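Local structure of leucine aminopeptidase 1 (Caenorhabditis elegans, 2HC9) at residues 443-446 with 450-453; 246-251 with 346-351; 326-331 with 337-342. The protein removes N-terminal amino acids, preferably leucine, from peptides as a zinc-dependent aminopeptidase of the M17 family, and probably acts as a digestive enzyme. The protein carries 1 engineered substitution. All blocks are in the same frame, centred on the assembly; numbering follows the deposited sequence. Where two conformers were deposited one is given.

In the fold
After the N-terminal sheet and the elements up to strand 232-238, the chain runs along strand 246-254, then through helix 277-290 and strands 297-307, 319-321 and 327-329, and enters helix 337-350. Contact 2 closes this long loop by setting the C-terminal end of the helix on strand 246-254. Contact 3 is nested inside it and joins strand 327-329 to the first turns of the same helix. Contact 1 follows later in the chain and closes a short loop between helix 433-442 and strand 452-457. Contacts 1 and 2 reach the same large sheet and touch where Ile445 and Leu451 meet Lys349. His444 packs on Val328 and Ala342, which links contact 1 to contact 3.

Contact 1: 443-446 with 450-453; sequences AHIG and GLRW
The backbones of 443-446 and 450-453 stay well apart, and their closest alpha carbons are those of Ile445 and Trp453, 8.9 Å from each other. Side chains therefore make the contact. Ile445 reaches across with its terminal methyl. Its CG1 sits between the backbone N and the carbonyl carbon (chi1 55°), and the chain then extends so that CD1 leads toward the indole. Ile445 CD1 comes down over one face of Trp453 and lies 3.8 Å from Trp453 CG. Ile445 CD1 is 4.1 Å from the centroid of the Trp453 five-membered ring and 23° off the ring normal, a CH-pi contact displaced toward the rim. Ile445 CD1 also meets Trp453 CB at 4.0 Å. Leu451 adds a looser touch, with its CD1 4.4 Å from Ile445 CD1. One methyl of Ile445 thus meets both Leu451, just before the strand, and Trp453 in it. Trp453 NE1 is hydrogen-bonded to Asp359 OD1 on strand 356-361, which would help to fix the turn of the indole. Ile445 also packs on Val345 of helix 337-350, so that helix covers part of this small apolar cluster. The arrangement is a helix-to-strand connection in the catalytic domain, with the apolar contact closing its loop: the chain leaves helix 433-442, turns, and enters strand 452-457, which runs parallel to strand 356-361 in the large mixed sheet.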
ATOM      1  N   ALA A 443       5.103  33.483   4.739  1.00 15.61           N
ATOM      2  CA  ALA A 443       5.205  34.100   3.412  1.00 15.29           C
ATOM      3  C   ALA A 443       4.208  35.252   3.215  1.00 20.86           C
ATOM      4  O   ALA A 443       4.349  36.053   2.299  1.00 20.82           O
ATOM      5  CB  ALA A 443       5.016  33.022   2.305  1.00 16.60           C
ATOM      6  N   HIS A 444       3.192  35.324   4.070  1.00 19.48           N
ATOM      7  CA  HIS A 444       2.160  36.351   3.952  1.00 15.50           C
ATOM      8  C   HIS A 444       2.415  37.554   4.857  1.00 19.99           C
ATOM      9  O   HIS A 444       1.689  38.561   4.785  1.00 18.54           O
ATOM     10  CB  HIS A 444       0.783  35.712   4.199  1.00 13.74           C
ATOM     11  CG  HIS A 444       0.440  34.718   3.129  1.00 15.12           C
ATOM     12  ND1 HIS A 444      -0.135  35.095   1.935  1.00 19.07           N
ATOM     13  CD2 HIS A 444       0.782  33.415   2.988  1.00 16.86           C
ATOM     14  CE1 HIS A 444      -0.205  34.046   1.132  1.00 16.70           C
ATOM     15  NE2 HIS A 444       0.350  33.012   1.744  1.00 18.34           N
ATOM     16  N   ILE A 445       3.477  37.458   5.661  1.00 17.20           N
ATOM     17  CA  ILE A 445       4.005  38.606   6.422  1.00 21.22           C
ATOM     18  C   ILE A 445       5.530  38.797   6.268  1.00 18.39           C
ATOM     19  O   ILE A 445       6.215  39.160   7.223  1.00 18.39           O
ATOM     20  CB  ILE A 445       3.600  38.510   7.930  1.00 18.32           C
ATOM     21  CG1 ILE A 445       4.036  37.162   8.549  1.00 16.84           C
ATOM     22  CG2 ILE A 445       2.073  38.734   8.109  1.00 17.73           C
ATOM     23  CD1 ILE A 445       4.312  37.289  10.078  1.00 17.71           C
ATOM     24  N   GLY A 446       6.062  38.546   5.065  1.00 18.81           N
ATOM     25  CA  GLY A 446       7.483  38.770   4.794  1.00 18.65           C
ATOM     26  C   GLY A 446       8.380  37.996   5.730  1.00 20.26           C
ATOM     27  O   GLY A 446       9.468  38.459   6.093  1.00 16.74           O
ATOM     28  N   GLY A 450      10.800  43.028  10.082  1.00 22.26           N
ATOM     29  CA  GLY A 450      10.431  44.225  10.851  1.00 22.51           C
ATOM     30  C   GLY A 450       9.737  43.994  12.192  1.00 22.38           C
ATOM     31  O   GLY A 450       9.443  44.954  12.918  1.00 20.34           O
ATOM     32  N   LEU A 451       9.453  42.733  12.531  1.00 18.32           N
ATOM     33  CA  LEU A 451       8.768  42.408  13.784  1.00 19.41           C
ATOM     34  C   LEU A 451       9.276  41.072  14.305  1.00 19.49           C
ATOM     35  O   LEU A 451      10.257  40.545  13.785  1.00 19.57           O
ATOM     36  CB  LEU A 451       7.229  42.402  13.613  1.00 22.21           C
ATOM     37  CG  LEU A 451       6.562  41.603  12.468  1.00 20.59           C
ATOM     38  CD1 LEU A 451       6.461  40.093  12.763  1.00 19.10           C
ATOM     39  CD2 LEU A 451       5.184  42.164  12.236  1.00 21.97           C
ATOM     40  N   ARG A 452       8.654  40.534  15.359  1.00 16.46           N
ATOM     41  CA  ARG A 452       9.027  39.191  15.803  1.00 13.94           C
ATOM     42  C   ARG A 452       7.856  38.250  15.526  1.00 20.54           C
ATOM     43  O   ARG A 452       6.729  38.527  15.925  1.00 19.33           O
ATOM     44  CB  ARG A 452       9.377  39.195  17.299  1.00 16.03           C
ATOM     45  CG  ARG A 452      10.655  40.037  17.590  1.00 19.83           C
ATOM     46  CD  ARG A 452      11.054  39.977  19.054  1.00 23.29           C
ATOM     47  NE  ARG A 452       9.938  40.415  19.897  1.00 24.99           N
ATOM     48  CZ  ARG A 452       9.808  40.123  21.185  1.00 28.40           C
ATOM     49  NH1 ARG A 452      10.742  39.396  21.799  1.00 24.54           N
ATOM     50  NH2 ARG A 452       8.735  40.567  21.861  1.00 25.14           N
ATOM     51  N   TRP A 453       8.136  37.161  14.808  1.00 16.94           N
ATOM     52  CA  TRP A 453       7.125  36.181  14.444  1.00 16.52           C
ATOM     53  C   TRP A 453       7.639  34.826  14.887  1.00 17.02           C
ATOM     54  O   TRP A 453       8.778  34.461  14.594  1.00 17.38           O
ATOM     55  CB  TRP A 453       6.862  36.179  12.913  1.00 16.78           C
ATOM     56  CG  TRP A 453       6.079  34.936  12.464  1.00 19.41           C
ATOM     57  CD1 TRP A 453       4.880  34.488  12.961  1.00 18.73           C
ATOM     58  CD2 TRP A 453       6.476  33.992  11.462  1.00 16.98           C
ATOM     59  NE1 TRP A 453       4.509  33.306  12.328  1.00 18.31           N
ATOM     60  CE2 TRP A 453       5.467  32.999  11.389  1.00 18.87           C
ATOM     61  CE3 TRP A 453       7.592  33.891  10.611  1.00 17.16           C
ATOM     62  CZ2 TRP A 453       5.554  31.909  10.516  1.00 16.69           C
ATOM     63  CZ3 TRP A 453       7.666  32.810   9.735  1.00 15.86           C
ATOM     64  CH2 TRP A 453       6.654  31.843   9.687  1.00 16.63           C
TER

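Contact 2: 246-251 with 346-351; sequences HIALVG and FYAKET
Ala248 meets Ala348 methyl to methyl, with CB of one 3.6 Å from CB of the other. Both CB atoms point toward the opposite segment. The small side chains let helix and strand come close, and the alpha carbons of the two alanines are 6.3 Å apart. Val250, two residues further along the strand, points to the same side. Its CG2 reaches the Ala348 methyl at 4.2 Å. The valine CG1 stands anti to the backbone N (chi1 -172°), which leaves CG2 as the branch turned to the helix. Val250 CG1 stays 6.2 Å from Ala348 CB. Along the strand, Val250 CG2 is 4.3 Å from Ala248 CB. The three methyls therefore form a compact triangle, with the alanine of the helix at one corner and the two strand residues at the others. Ala348 is thus the one helix residue that touches both strand side chains. Leu249, between them, points to the other face of the sheet and packs on Leu298 and Phe358. Beside Ala348 on the helix, Tyr347 makes an edge-to-face contact with Phe233.

Strand 246-254 lies between strands 297-307 and 356-361 and is parallel to both. Helix 337-350 lies against one face of this part of the sheet, an alpha/beta layer of the catalytic domain. Val250 is close in sequence to Lys252, a zinc ligand. Between the two segments the contact consists of methyl groups alone. It has no polar or charged pair, so it implies close van der Waals packing in a buried interior, with shape rather than directional bonding setting the fit.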
ATOM      1  N   HIS A 246       2.859  44.768  21.746  1.00 18.91           N
ATOM      2  CA  HIS A 246       1.574  44.546  21.115  1.00 15.78           C
ATOM      3  C   HIS A 246       1.650  43.117  20.596  1.00 17.02           C
ATOM      4  O   HIS A 246       2.306  42.857  19.586  1.00 18.99           O
ATOM      5  CB  HIS A 246       1.375  45.548  19.959  1.00 18.82           C
ATOM      6  CG  HIS A 246       1.176  46.945  20.446  1.00 22.81           C
ATOM      7  ND1 HIS A 246       2.233  47.762  20.781  1.00 27.36           N
ATOM      8  CD2 HIS A 246       0.053  47.632  20.747  1.00 22.52           C
ATOM      9  CE1 HIS A 246       1.768  48.913  21.229  1.00 27.12           C
ATOM     10  NE2 HIS A 246       0.450  48.861  21.220  1.00 25.97           N
ATOM     11  N   ILE A 247       1.063  42.196  21.361  1.00 17.54           N
ATOM     12  CA  ILE A 247       1.346  40.761  21.203  1.00 17.09           C
ATOM     13  C   ILE A 247       0.077  40.079  20.699  1.00 18.30           C
ATOM     14  O   ILE A 247      -1.004  40.321  21.234  1.00 18.42           O
ATOM     15  CB  ILE A 247       1.790  40.132  22.565  1.00 17.20           C
ATOM     16  CG1 ILE A 247       3.060  40.834  23.089  1.00 19.22           C
ATOM     17  CG2 ILE A 247       1.982  38.624  22.435  1.00 18.51           C
ATOM     18  CD1 ILE A 247       3.319  40.646  24.582  1.00 19.90           C
ATOM     19  N   ALA A 248       0.201  39.253  19.654  1.00 15.06           N
ATOM     20  CA  ALA A 248      -0.942  38.473  19.161  1.00 14.85           C
ATOM     21  C   ALA A 248      -0.681  36.996  19.374  1.00 18.54           C
ATOM     22  O   ALA A 248       0.431  36.504  19.122  1.00 17.65           O
ATOM     23  CB  ALA A 248      -1.196  38.749  17.693  1.00 17.93           C
ATOM     24  N   LEU A 249      -1.712  36.288  19.844  1.00 16.65           N
ATOM     25  CA  LEU A 249      -1.695  34.841  19.962  1.00 15.98           C
ATOM     26  C   LEU A 249      -2.682  34.278  18.941  1.00 17.36           C
ATOM     27  O   LEU A 249      -3.900  34.328  19.151  1.00 15.57           O
ATOM     28  CB  LEU A 249      -2.131  34.394  21.376  1.00 17.90           C
ATOM     29  CG  LEU A 249      -1.313  35.013  22.512  1.00 17.74           C
ATOM     30  CD1 LEU A 249      -1.934  34.718  23.886  1.00 15.41           C
ATOM     31  CD2 LEU A 249       0.172  34.565  22.477  1.00 19.18           C
ATOM     32  N   VAL A 250      -2.145  33.752  17.844  1.00 15.34           N
ATOM     33  CA  VAL A 250      -2.986  33.276  16.739  1.00 16.24           C
ATOM     34  C   VAL A 250      -3.059  31.742  16.855  1.00 13.90           C
ATOM     35  O   VAL A 250      -2.034  31.077  16.901  1.00 18.17           O
ATOM     36  CB  VAL A 250      -2.421  33.711  15.356  1.00 14.55           C
ATOM     37  CG1 VAL A 250      -3.438  33.378  14.205  1.00 15.24           C
ATOM     38  CG2 VAL A 250      -2.090  35.263  15.343  1.00 15.58           C
ATOM     39  N   GLY A 251      -4.272  31.187  16.882  1.00 14.38           N
ATOM     40  CA  GLY A 251      -4.456  29.751  17.084  1.00 15.43           C
ATOM     41  C   GLY A 251      -5.211  29.075  15.942  1.00 14.87           C
ATOM     42  O   GLY A 251      -6.208  29.613  15.427  1.00 16.63           O
ATOM     43  N   PHE A 346      -1.519  37.627   9.133  1.00 15.29           N
ATOM     44  CA  PHE A 346      -1.615  38.875   8.379  1.00 15.68           C
ATOM     45  C   PHE A 346      -2.547  39.893   9.057  1.00 17.87           C
ATOM     46  O   PHE A 346      -2.219  41.075   9.215  1.00 16.84           O
ATOM     47  CB  PHE A 346      -2.070  38.641   6.936  1.00 17.63           C
ATOM     48  CG  PHE A 346      -2.052  39.898   6.115  1.00 15.40           C
ATOM     49  CD1 PHE A 346      -0.848  40.359   5.567  1.00 17.35           C
ATOM     50  CD2 PHE A 346      -3.219  40.642   5.919  1.00 16.29           C
ATOM     51  CE1 PHE A 346      -0.828  41.552   4.803  1.00 19.34           C
ATOM     52  CE2 PHE A 346      -3.204  41.839   5.195  1.00 19.05           C
ATOM     53  CZ  PHE A 346      -2.000  42.285   4.619  1.00 19.18           C
ATOM     54  N   TYR A 347      -3.701  39.426   9.480  1.00 15.36           N
ATOM     55  CA  TYR A 347      -4.604  40.282  10.251  1.00 16.39           C
ATOM     56  C   TYR A 347      -3.931  40.872  11.489  1.00 14.39           C
ATOM     57  O   TYR A 347      -4.070  42.083  11.760  1.00 18.01           O
ATOM     58  CB  TYR A 347      -5.857  39.502  10.656  1.00 16.05           C
ATOM     59  CG  TYR A 347      -6.924  40.354  11.322  1.00 17.64           C
ATOM     60  CD1 TYR A 347      -7.929  40.945  10.566  1.00 15.67           C
ATOM     61  CD2 TYR A 347      -6.913  40.570  12.708  1.00 16.99           C
ATOM     62  CE1 TYR A 347      -8.943  41.708  11.177  1.00 16.66           C
ATOM     63  CE2 TYR A 347      -7.913  41.336  13.320  1.00 15.90           C
ATOM     64  CZ  TYR A 347      -8.913  41.884  12.556  1.00 20.98           C
ATOM     65  OH  TYR A 347      -9.894  42.627  13.183  1.00 20.33           O
ATOM     66  N   ALA A 348      -3.226  40.034  12.251  1.00 17.26           N
ATOM     67  CA  ALA A 348      -2.551  40.497  13.462  1.00 16.66           C
ATOM     68  C   ALA A 348      -1.547  41.587  13.132  1.00 18.37           C
ATOM     69  O   ALA A 348      -1.461  42.577  13.858  1.00 16.71           O
ATOM     70  CB  ALA A 348      -1.846  39.336  14.186  1.00 16.24           C
ATOM     71  N   LYS A 349      -0.803  41.415  12.040  1.00 17.83           N
ATOM     72  CA  LYS A 349       0.184  42.432  11.637  1.00 19.56           C
ATOM     73  C   LYS A 349      -0.499  43.699  11.152  1.00 20.73           C
ATOM     74  O   LYS A 349      -0.224  44.772  11.654  1.00 19.50           O
ATOM     75  CB  LYS A 349       1.123  41.921  10.527  1.00 17.37           C
ATOM     76  CG  LYS A 349       2.153  42.987  10.116  1.00 21.14           C
ATOM     77  CD  LYS A 349       3.053  42.506   8.986  1.00 22.66           C
ATOM     78  CE  LYS A 349       4.086  43.610   8.655  1.00 27.61           C
ATOM     79  NZ  LYS A 349       4.950  43.215   7.543  1.00 29.91           N
ATOM     80  N   GLU A 350      -1.382  43.544  10.160  0.50 19.09           N
ATOM     81  CA  GLU A 350      -1.924  44.653   9.367  0.50 22.50           C
ATOM     82  C   GLU A 350      -2.995  45.434  10.131  0.50 22.46           C
ATOM     83  O   GLU A 350      -2.961  46.668  10.175  0.50 23.10           O
ATOM     84  CB  GLU A 350      -2.480  44.124   8.028  0.50 21.14           C
ATOM     85  CG  GLU A 350      -3.335  45.092   7.195  0.50 23.22           C
ATOM     86  CD  GLU A 350      -2.536  46.216   6.543  0.50 27.69           C
ATOM     87  OE1 GLU A 350      -3.144  47.258   6.202  0.50 24.17           O
ATOM     88  OE2 GLU A 350      -1.307  46.071   6.368  0.50 24.05           O
ATOM     89  N   THR A 351      -3.943  44.712  10.718  1.00 20.88           N
ATOM     90  CA  THR A 351      -5.108  45.318  11.349  1.00 17.87           C
ATOM     91  C   THR A 351      -4.850  45.596  12.817  1.00 20.17           C
ATOM     92  O   THR A 351      -5.105  46.705  13.296  1.00 18.22           O
ATOM     93  CB  THR A 351      -6.376  44.488  11.138  1.00 20.07           C
ATOM     94  OG1 THR A 351      -6.638  44.430   9.739  1.00 22.69           O
ATOM     95  CG2 THR A 351      -7.591  45.176  11.838  1.00 21.68           C
TER

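Contact 3: 326-331 with 337-342; sequences KTVEIN and GRLILA. With BCT (bicarbonate ion), chain D.
Apolar packing joins the two segments, and Leu339 carries it from the helix side. Its two methyls divide the work. Leu339 CD2 meets Val328 CG1 at 3.8 Å. Leu339 CD1 meets Ile330 CD1 at 4.0 Å. The fork at Leu339 CG spreads the two methyls between Val328 and Ile330. All three residues are buried. Val223 of helix 218-224 also packs on Leu339, and Val328 touches Met322 and Met421.

Hydrogen bonds gather at the start of the helix, around the bicarbonate ion. The backbone N of Gly337 gives a bond to O1, and the backbone N of Arg338 gives one to O3 of the ion at 2.9 Å. Arg338 CG sits between the backbone N and the carbonyl carbon (chi1 65°), and a bend at chi3 turns Arg338 NE to O3 of the ion, at 2.8 Å. Arg338 NH2 binds O2 of the ion at 3.1 Å in the guanidinium plane, and this bond is nearly straight (171°). O3 is thus gripped by two N-H groups of one residue. Arg338 NH1 is held by the carbonyl O of Asn423, which would help to fix the guanidinium.

The N-terminal end of the helix would also favour a bound anion. The ion may come from the crystallisation liquor. Leu339 lies one turn past Glu336, which binds both zinc ions. The arrangement belongs to the two-zinc active site of M17 aminopeptidases, where bicarbonate sits beside Arg338, a predicted active-site residue.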
ATOM      1  N   LYS A 326      -2.029  38.023  -1.554  1.00 15.02           N
ATOM      2  CA  LYS A 326      -1.224  37.046  -2.325  1.00 15.95           C
ATOM      3  C   LYS A 326      -2.070  35.832  -2.743  1.00 18.52           C
ATOM      4  O   LYS A 326      -3.048  35.491  -2.067  1.00 18.06           O
ATOM      5  CB  LYS A 326      -0.007  36.570  -1.521  1.00 13.05           C
ATOM      6  CG  LYS A 326       1.055  37.684  -1.421  1.00 18.73           C
ATOM      7  CD  LYS A 326       2.184  37.296  -0.489  1.00 22.41           C
ATOM      8  CE  LYS A 326       3.223  38.428  -0.427  1.00 27.14           C
ATOM      9  NZ  LYS A 326       3.768  38.791  -1.788  1.00 33.39           N
ATOM     10  N   THR A 327      -1.696  35.182  -3.843  1.00 15.51           N
ATOM     11  CA  THR A 327      -2.449  33.995  -4.280  1.00 16.12           C
ATOM     12  C   THR A 327      -1.763  32.695  -3.837  1.00 15.88           C
ATOM     13  O   THR A 327      -0.535  32.605  -3.805  1.00 16.09           O
ATOM     14  CB  THR A 327      -2.671  33.970  -5.801  1.00 16.46           C
ATOM     15  OG1 THR A 327      -1.402  34.170  -6.468  1.00 17.64           O
ATOM     16  CG2 THR A 327      -3.678  35.110  -6.225  1.00 19.18           C
ATOM     17  N   VAL A 328      -2.564  31.688  -3.495  1.00 13.71           N
ATOM     18  CA  VAL A 328      -2.008  30.401  -3.090  1.00 12.50           C
ATOM     19  C   VAL A 328      -2.693  29.318  -3.950  1.00 15.53           C
ATOM     20  O   VAL A 328      -3.924  29.267  -4.042  1.00 16.86           O
ATOM     21  CB  VAL A 328      -2.187  30.113  -1.560  1.00 14.66           C
ATOM     22  CG1 VAL A 328      -1.701  28.685  -1.265  1.00 14.77           C
ATOM     23  CG2 VAL A 328      -1.373  31.136  -0.718  1.00 13.47           C
ATOM     24  N   GLU A 329      -1.872  28.468  -4.575  1.00 15.37           N
ATOM     25  CA  GLU A 329      -2.389  27.270  -5.275  1.00 16.61           C
ATOM     26  C   GLU A 329      -2.473  26.168  -4.243  1.00 15.90           C
ATOM     27  O   GLU A 329      -1.442  25.749  -3.674  1.00 14.91           O
ATOM     28  CB  GLU A 329      -1.424  26.855  -6.387  1.00 14.17           C
ATOM     29  CG  GLU A 329      -1.902  25.642  -7.155  1.00 15.29           C
ATOM     30  CD  GLU A 329      -0.945  25.237  -8.281  1.00 20.03           C
ATOM     31  OE1 GLU A 329       0.153  25.840  -8.451  1.00 18.24           O
ATOM     32  OE2 GLU A 329      -1.318  24.290  -8.991  1.00 18.29           O
ATOM     33  N   ILE A 330      -3.693  25.715  -3.982  1.00 13.74           N
ATOM     34  CA  ILE A 330      -3.895  24.643  -3.011  1.00 16.60           C
ATOM     35  C   ILE A 330      -3.635  23.319  -3.719  1.00 15.57           C
ATOM     36  O   ILE A 330      -4.447  22.896  -4.551  1.00 19.80           O
ATOM     37  CB  ILE A 330      -5.332  24.658  -2.460  1.00 15.14           C
ATOM     38  CG1 ILE A 330      -5.667  26.038  -1.869  1.00 15.05           C
ATOM     39  CG2 ILE A 330      -5.524  23.517  -1.405  1.00 17.09           C
ATOM     40  CD1 ILE A 330      -7.151  26.212  -1.432  1.00 17.28           C
ATOM     41  N   ASN A 331      -2.515  22.656  -3.401  1.00 12.83           N
ATOM     42  CA  ASN A 331      -2.299  21.298  -3.915  1.00 17.49           C
ATOM     43  C   ASN A 331      -2.515  20.224  -2.859  1.00 18.38           C
ATOM     44  O   ASN A 331      -2.357  19.040  -3.126  1.00 18.20           O
ATOM     45  CB  ASN A 331      -0.920  21.165  -4.591  1.00 14.16           C
ATOM     46  CG  ASN A 331       0.238  21.392  -3.629  1.00 19.67           C
ATOM     47  OD1 ASN A 331       0.117  22.131  -2.646  1.00 20.02           O
ATOM     48  ND2 ASN A 331       1.376  20.757  -3.916  1.00 19.03           N
ATOM     49  N   GLY A 337      -4.516  24.093   7.844  1.00 13.54           N
ATOM     50  CA  GLY A 337      -4.167  24.938   8.993  1.00 14.60           C
ATOM     51  C   GLY A 337      -3.292  26.121   8.596  1.00 19.20           C
ATOM     52  O   GLY A 337      -3.501  27.244   9.041  1.00 15.91           O
ATOM     53  N   ARG A 338      -2.333  25.875   7.720  1.00 16.21           N
ATOM     54  CA  ARG A 338      -1.407  26.923   7.334  1.00 13.71           C
ATOM     55  C   ARG A 338      -2.107  28.016   6.506  1.00 14.79           C
ATOM     56  O   ARG A 338      -1.733  29.191   6.593  1.00 14.17           O
ATOM     57  CB  ARG A 338      -0.197  26.331   6.591  1.00 12.07           C
ATOM     58  CG  ARG A 338      -0.564  25.678   5.224  1.00 13.72           C
ATOM     59  CD  ARG A 338       0.605  24.788   4.718  1.00 13.81           C
ATOM     60  NE  ARG A 338       0.649  23.527   5.466  1.00 16.08           N
ATOM     61  CZ  ARG A 338       1.465  22.516   5.158  1.00 15.96           C
ATOM     62  NH1 ARG A 338       2.282  22.623   4.097  1.00 15.51           N
ATOM     63  NH2 ARG A 338       1.437  21.399   5.882  1.00 12.92           N
ATOM     64  N   LEU A 339      -3.143  27.643   5.750  1.00 15.40           N
ATOM     65  CA  LEU A 339      -3.943  28.621   4.976  1.00 15.41           C
ATOM     66  C   LEU A 339      -4.684  29.541   5.949  1.00 14.92           C
ATOM     67  O   LEU A 339      -4.652  30.760   5.822  1.00 14.65           O
ATOM     68  CB  LEU A 339      -4.979  27.902   4.093  1.00 14.09           C
ATOM     69  CG  LEU A 339      -4.372  27.056   2.933  1.00 17.08           C
ATOM     70  CD1 LEU A 339      -5.472  26.304   2.192  1.00 15.40           C
ATOM     71  CD2 LEU A 339      -3.583  27.950   1.958  1.00 17.11           C
ATOM     72  N   ILE A 340      -5.363  28.950   6.928  1.00 16.53           N
ATOM     73  CA  ILE A 340      -6.157  29.789   7.820  1.00 17.44           C
ATOM     74  C   ILE A 340      -5.260  30.678   8.684  1.00 17.89           C
ATOM     75  O   ILE A 340      -5.611  31.839   8.965  1.00 15.47           O
ATOM     76  CB  ILE A 340      -7.208  28.990   8.632  1.00 12.44           C
ATOM     77  CG1 ILE A 340      -6.552  28.166   9.759  1.00 14.41           C
ATOM     78  CG2 ILE A 340      -8.044  28.076   7.683  1.00 12.25           C
ATOM     79  CD1 ILE A 340      -7.571  27.400  10.674  1.00 14.84           C
ATOM     80  N   LEU A 341      -4.111  30.135   9.112  1.00 14.57           N
ATOM     81  CA  LEU A 341      -3.167  30.897   9.910  1.00 14.74           C
ATOM     82  C   LEU A 341      -2.490  32.002   9.113  1.00 19.55           C
ATOM     83  O   LEU A 341      -2.155  33.015   9.686  1.00 17.89           O
ATOM     84  CB  LEU A 341      -2.106  29.997  10.555  1.00 15.15           C
ATOM     85  CG  LEU A 341      -2.632  29.029  11.633  1.00 15.55           C
ATOM     86  CD1 LEU A 341      -1.602  27.934  11.873  1.00 16.58           C
ATOM     87  CD2 LEU A 341      -2.957  29.765  12.962  1.00 19.56           C
ATOM     88  N   ALA A 342      -2.280  31.804   7.805  1.00 13.24           N
ATOM     89  CA  ALA A 342      -1.737  32.885   6.962  1.00 13.65           C
ATOM     90  C   ALA A 342      -2.643  34.135   7.056  1.00 16.95           C
ATOM     91  O   ALA A 342      -2.162  35.284   7.122  1.00 16.48           O
ATOM     92  CB  ALA A 342      -1.645  32.412   5.472  1.00 14.21           C
TER
HETATM   93  C   BCT D 801      -1.676  22.113   7.948  1.00 14.92           C
HETATM   94  O1  BCT D 801      -2.759  21.956   8.522  1.00 16.93           O
HETATM   95  O2  BCT D 801      -0.733  21.309   8.087  1.00 16.07           O
HETATM   96  O3  BCT D 801      -1.536  23.134   7.144  1.00 14.83           O